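Local coordinates for hypothetical protein (Exiguobacterium sibiricum, PDB 2HKV) that is of unknown function but belongs to the DinB superfamily of helical-bundle proteins and binds a nickel ion, at residues Thr3-Ala8 with Asp95-Asp100; Lys34-Ile37 with Ser42-Glu45. All blocks are in the same frame, centred on the assembly; numbering follows the deposited sequence.

Interaction 1: Thr3-Ala8 with Asp95-Asp100; sequences TDWQQA and DRLMAD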
loop_
_atom_site.group_PDB
_atom_site.type_symbol
_atom_site.label_atom_id
_atom_site.label_comp_id
_atom_site.label_asym_id
_atom_site.label_seq_id
_atom_site.Cartn_x
_atom_site.Cartn_y
_atom_site.Cartn_z
ATOM N N THR A 3 -19.807 -10.139 1.089
ATOM C CA THR A 3 -20.209 -8.747 0.977
ATOM C C THR A 3 -19.383 -7.983 -0.033
ATOM O O THR A 3 -18.324 -8.453 -0.505
ATOM C CB THR A 3 -20.000 -8.055 2.349
ATOM O OG1 THR A 3 -18.616 -8.067 2.643
ATOM C CG2 THR A 3 -20.785 -8.779 3.492
ATOM N N ASP A 4 -19.831 -6.776 -0.341
ATOM C CA ASP A 4 -19.096 -5.948 -1.280
ATOM C C ASP A 4 -17.666 -5.621 -0.788
ATOM O O ASP A 4 -16.715 -5.634 -1.590
ATOM C CB ASP A 4 -19.906 -4.695 -1.617
ATOM C CG ASP A 4 -20.856 -4.924 -2.811
ATOM O OD1 ASP A 4 -21.360 -6.060 -2.943
ATOM O OD2 ASP A 4 -21.052 -3.988 -3.634
ATOM N N TRP A 5 -17.486 -5.410 0.514
ATOM C CA TRP A 5 -16.125 -5.191 1.037
ATOM C C TRP A 5 -15.289 -6.466 0.983
ATOM O O TRP A 5 -14.103 -6.409 0.688
ATOM C CB TRP A 5 -16.131 -4.588 2.457
ATOM C CG TRP A 5 -16.611 -5.493 3.570
ATOM C CD1 TRP A 5 -17.875 -5.599 4.063
ATOM C CD2 TRP A 5 -15.811 -6.371 4.349
ATOM N NE1 TRP A 5 -17.937 -6.542 5.079
ATOM C CE2 TRP A 5 -16.658 -7.000 5.290
ATOM C CE3 TRP A 5 -14.444 -6.692 4.348
ATOM C CZ2 TRP A 5 -16.176 -7.941 6.231
ATOM C CZ3 TRP A 5 -13.976 -7.618 5.255
ATOM C CH2 TRP A 5 -14.839 -8.227 6.197
ATOM N N GLN A 6 -15.879 -7.646 1.268
ATOM C CA GLN A 6 -15.124 -8.894 1.153
ATOM C C GLN A 6 -14.698 -9.149 -0.281
ATOM O O GLN A 6 -13.566 -9.612 -0.538
ATOM C CB GLN A 6 -15.927 -10.084 1.635
ATOM C CG GLN A 6 -16.135 -10.090 3.176
ATOM C CD GLN A 6 -17.269 -10.961 3.689
ATOM O OE1 GLN A 6 -18.263 -11.216 3.035
ATOM N NE2 GLN A 6 -17.115 -11.364 4.934
ATOM N N GLN A 7 -15.609 -8.860 -1.223
ATOM C CA GLN A 7 -15.302 -8.962 -2.654
ATOM C C GLN A 7 -14.137 -8.061 -3.040
ATOM O O GLN A 7 -13.233 -8.469 -3.780
ATOM C CB GLN A 7 -16.530 -8.565 -3.460
ATOM C CG GLN A 7 -16.299 -8.528 -4.924
ATOM C CD GLN A 7 -17.576 -8.143 -5.749
ATOM O OE1 GLN A 7 -18.323 -7.175 -5.449
ATOM N NE2 GLN A 7 -17.830 -8.934 -6.788
ATOM N N ALA A 8 -14.150 -6.841 -2.523
ATOM C CA ALA A 8 -13.120 -5.824 -2.814
ATOM C C ALA A 8 -11.767 -6.269 -2.280
ATOM O O ALA A 8 -10.738 -6.206 -2.960
ATOM C CB ALA A 8 -13.489 -4.578 -2.178
ATOM N N ASP A 95 -9.387 -17.370 4.320
ATOM C CA ASP A 95 -10.286 -18.049 5.232
ATOM C C ASP A 95 -10.829 -17.106 6.307
ATOM O O ASP A 95 -12.000 -17.174 6.663
ATOM C CB ASP A 95 -9.543 -19.188 5.907
ATOM C CG ASP A 95 -9.131 -20.295 4.928
ATOM O OD1 ASP A 95 -9.573 -20.281 3.738
ATOM O OD2 ASP A 95 -8.364 -21.193 5.373
ATOM N N ARG A 96 -9.968 -16.232 6.829
ATOM C CA ARG A 96 -10.393 -15.227 7.818
ATOM C C ARG A 96 -11.324 -14.179 7.167
ATOM O O ARG A 96 -12.275 -13.652 7.782
ATOM C CB ARG A 96 -9.184 -14.565 8.482
ATOM C CG ARG A 96 -8.312 -15.513 9.343
ATOM C CD ARG A 96 -9.077 -16.719 9.828
ATOM N NE ARG A 96 -8.270 -17.698 10.554
ATOM C CZ ARG A 96 -7.427 -18.587 10.019
ATOM N NH1 ARG A 96 -7.180 -18.635 8.720
ATOM N NH2 ARG A 96 -6.803 -19.439 10.827
ATOM N N LEU A 97 -11.040 -13.905 5.914
ATOM C CA LEU A 97 -11.783 -12.904 5.170
ATOM C C LEU A 97 -13.236 -13.270 5.140
ATOM O O LEU A 97 -14.079 -12.433 5.361
ATOM C CB LEU A 97 -11.222 -12.763 3.761
ATOM C CG LEU A 97 -11.888 -11.775 2.784
ATOM C CD1 LEU A 97 -11.900 -10.360 3.383
ATOM C CD2 LEU A 97 -11.195 -11.794 1.435
HETATM N N MSE A 98 -13.511 -14.544 4.926
HETATM C CA MSE A 98 -14.865 -15.007 4.740
HETATM C C MSE A 98 -15.557 -15.374 6.044
HETATM O O MSE A 98 -16.757 -15.253 6.152
HETATM C CB MSE A 98 -14.855 -16.190 3.788
HETATM C CG MSE A 98 -14.176 -15.850 2.470
HETATM SE SE MSE A 98 -15.062 -14.365 1.469
HETATM C CE MSE A 98 -13.639 -14.002 0.040
ATOM N N ALA A 99 -14.799 -15.767 7.048
ATOM C CA ALA A 99 -15.358 -16.178 8.332
ATOM C C ALA A 99 -15.326 -15.046 9.378
ATOM O O ALA A 99 -14.310 -14.360 9.548
ATOM C CB ALA A 99 -14.571 -17.338 8.830
ATOM N N ASP A 100 -16.431 -14.854 10.095
ATOM C CA ASP A 100 -16.444 -13.926 11.244
ATOM C C ASP A 100 -15.411 -14.389 12.280
ATOM O O ASP A 100 -15.668 -15.371 13.008
ATOM C CB ASP A 100 -17.847 -13.853 11.906
ATOM C CG ASP A 100 -17.835 -13.123 13.258
#

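Interaction 2: Lys34-Ile37 with Ser42-Glu45; sequences KRPI and SVYE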
loop_
_atom_site.group_PDB
_atom_site.type_symbol
_atom_site.label_atom_id
_atom_site.label_comp_id
_atom_site.label_asym_id
_atom_site.label_seq_id
_atom_site.Cartn_x
_atom_site.Cartn_y
_atom_site.Cartn_z
ATOM N N LYS A 34 21.596 -8.595 -1.161
ATOM C CA LYS A 34 21.795 -7.191 -1.478
ATOM C C LYS A 34 20.864 -6.304 -0.625
ATOM O O LYS A 34 19.693 -6.659 -0.345
ATOM C CB LYS A 34 21.571 -6.933 -2.986
ATOM C CG LYS A 34 22.681 -7.461 -3.907
ATOM C CD LYS A 34 23.187 -6.338 -4.868
ATOM C CE LYS A 34 24.210 -6.793 -5.951
ATOM N NZ LYS A 34 24.139 -8.243 -6.451
ATOM N N ARG A 35 21.401 -5.155 -0.214
ATOM C CA ARG A 35 20.638 -4.125 0.515
ATOM C C ARG A 35 20.752 -2.822 -0.254
ATOM O O ARG A 35 21.659 -2.038 0.007
ATOM C CB ARG A 35 21.201 -3.909 1.938
ATOM C CG ARG A 35 21.291 -5.192 2.736
ATOM C CD ARG A 35 21.894 -4.984 4.155
ATOM N NE ARG A 35 21.224 -5.874 5.107
ATOM C CZ ARG A 35 21.417 -7.195 5.173
ATOM N NH1 ARG A 35 22.272 -7.816 4.348
ATOM N NH2 ARG A 35 20.734 -7.912 6.066
ATOM N N PRO A 36 19.857 -2.598 -1.226
ATOM C CA PRO A 36 19.908 -1.411 -2.069
ATOM C C PRO A 36 19.713 -0.100 -1.292
ATOM O O PRO A 36 20.129 0.928 -1.769
ATOM C CB PRO A 36 18.733 -1.620 -3.055
ATOM C CG PRO A 36 18.364 -3.061 -2.962
ATOM C CD PRO A 36 18.727 -3.478 -1.569
ATOM N N ILE A 37 19.031 -0.130 -0.152
ATOM C CA ILE A 37 18.898 1.048 0.709
ATOM C C ILE A 37 19.650 0.796 2.020
ATOM O O ILE A 37 19.165 0.078 2.892
ATOM C CB ILE A 37 17.414 1.355 1.030
ATOM C CG1 ILE A 37 16.580 1.347 -0.254
ATOM C CG2 ILE A 37 17.280 2.676 1.770
ATOM C CD1 ILE A 37 15.219 1.986 -0.100
ATOM N N SER A 42 17.413 -6.416 3.665
ATOM C CA SER A 42 17.872 -6.936 2.391
ATOM C C SER A 42 16.679 -7.372 1.492
ATOM O O SER A 42 15.550 -7.410 1.954
ATOM C CB SER A 42 18.799 -8.123 2.612
ATOM O OG SER A 42 18.049 -9.246 3.035
ATOM N N VAL A 43 16.937 -7.655 0.201
ATOM C CA VAL A 43 15.946 -8.197 -0.704
ATOM C C VAL A 43 15.291 -9.430 -0.103
ATOM O O VAL A 43 14.051 -9.561 -0.084
ATOM C CB VAL A 43 16.608 -8.617 -2.062
ATOM C CG1 VAL A 43 15.662 -9.396 -2.887
ATOM C CG2 VAL A 43 17.085 -7.414 -2.809
ATOM N N TYR A 44 16.122 -10.350 0.403
ATOM C CA TYR A 44 15.557 -11.578 0.920
ATOM C C TYR A 44 14.694 -11.267 2.155
ATOM O O TYR A 44 13.639 -11.845 2.320
ATOM C CB TYR A 44 16.641 -12.596 1.262
ATOM C CG TYR A 44 16.185 -13.737 2.146
ATOM C CD1 TYR A 44 15.441 -14.783 1.647
ATOM C CD2 TYR A 44 16.527 -13.763 3.499
ATOM C CE1 TYR A 44 15.035 -15.819 2.458
ATOM C CE2 TYR A 44 16.136 -14.797 4.325
ATOM C CZ TYR A 44 15.399 -15.829 3.807
ATOM O OH TYR A 44 15.022 -16.862 4.644
ATOM N N GLU A 45 15.159 -10.385 3.023
ATOM C CA GLU A 45 14.403 -10.084 4.240
ATOM C C GLU A 45 13.051 -9.376 3.961
ATOM O O GLU A 45 12.072 -9.661 4.620
ATOM C CB GLU A 45 15.249 -9.266 5.219
ATOM C CG GLU A 45 16.413 -10.026 5.848
ATOM C CD GLU A 45 17.437 -9.098 6.548
ATOM O OE1 GLU A 45 17.336 -7.855 6.461
ATOM O OE2 GLU A 45 18.398 -9.627 7.177
#

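Interaction 1: Thr3-Ala8 with Asp95-Asp100
Gln6, in the first turn of helix 4-26, reaches across to the last turn of helix 82-98 and meets Leu97 and Met98. Its CB lies 4.4 Å from the selenium atom SE of Met98, a selenomethionine whose CB points away from Gln6 but whose chain curls back to bring SE beside Gln6 CB. With CG set anti to the carbonyl carbon (chi1 -70°), the extended chain heads for the neighbouring helix. Gln6 CG packs 4.2 Å from Leu97 CD1 and at the same time lies over one face of the Trp5 indole, offset toward its rim. Next along, Gln6 CD comes within 3.9 Å of Leu97 O. At the amide the two ends divide the work. Gln6 NE2 gives a weak, bent hydrogen bond to Leu97 O (3.2 Å, 126° at the hydrogen), a carbonyl in the final helical turn. Gln6 OE1 turns back to its own helix, where it accepts a nearly straight bond of 2.7 Å from Thr3 N. Thr3 OG1 in turn caps Gln6 N at 3.1 Å, completing a capping box, so the reciprocal bonds at this helix start also restrain the amide that reaches the other helix. Beside it, Trp5 CZ3 meets Leu97 CD1 obliquely at 3.9 Å, while the other methyl, Leu97 CD2, packs 3.8 Å from Gln6 O. The contact thus joins the N-terminus of helix 4-26 to the C-terminus of helix 82-98; Leu118 of helix 114-138 touches both Trp5 and Leu97, and Thr115 of the second subunit packs on Trp5.

Interaction 2: Lys34-Ile37 with Ser42-Glu45
A capping box opens helix 43-61, and Lys34 and Arg35 of the preceding loop close over it. Ser42 holds its OG between the backbone N and the carbonyl carbon (chi1 73°), where it accepts from Glu45 N at 3.1 Å. In return Glu45, extended beyond CG, brings OE1 back to Ser42 N, which approaches from above the carboxylate plane. Across the contact Glu45 OE2 forms a salt bridge of 3.1 Å with Arg35 NH2, with Glu45 OE1 a little farther from that nitrogen, so Glu45 serves both cap and loop. Arg35 bends at chi3 (144°) to lay its guanidinium over the serine, with Ser42 CB above the centre of one face and Glu45 OE2 at the edge near its plane. The guanidinium and carboxylate planes stand 82° apart, which makes this a crossed pair rather than a coplanar, two-pronged one. Lys34 directs its NZ to Asp31 instead. Elsewhere in the loop, Pro36 CD lies 4.4 Å from Val43 CG2, and the Pro36 side chain also touches Tyr135 and Leu138 of helix 114-138. The loop backbone joins the helix start where Val43 N donates to Lys34 O over 3.0 Å, the donor nearly along the C=O axis.

Overall arrangement
Both contacts are partly buried and include a capping box whose closing side chain also reaches across, an amide weakly bonded in the first and a carboxylate salt-bridged in the second. Interaction 1 joins two sequence-distant helices, 4-26 and 82-98, largely through apolar packing; interaction 2 ties a loop to the following helix, 43-61, partly by a backbone hydrogen bond. Each has a buried side, Leu97 in the first and Ser42 with Val43 in the second, beside more exposed residues. Their centres lie 33 Å apart, on opposite sides of the chain's centre, yet both pack on helix 114-138 and touch the second subunit. That helix supplies the nickel ligands His124 and His128, helix 43-61 the third, His49.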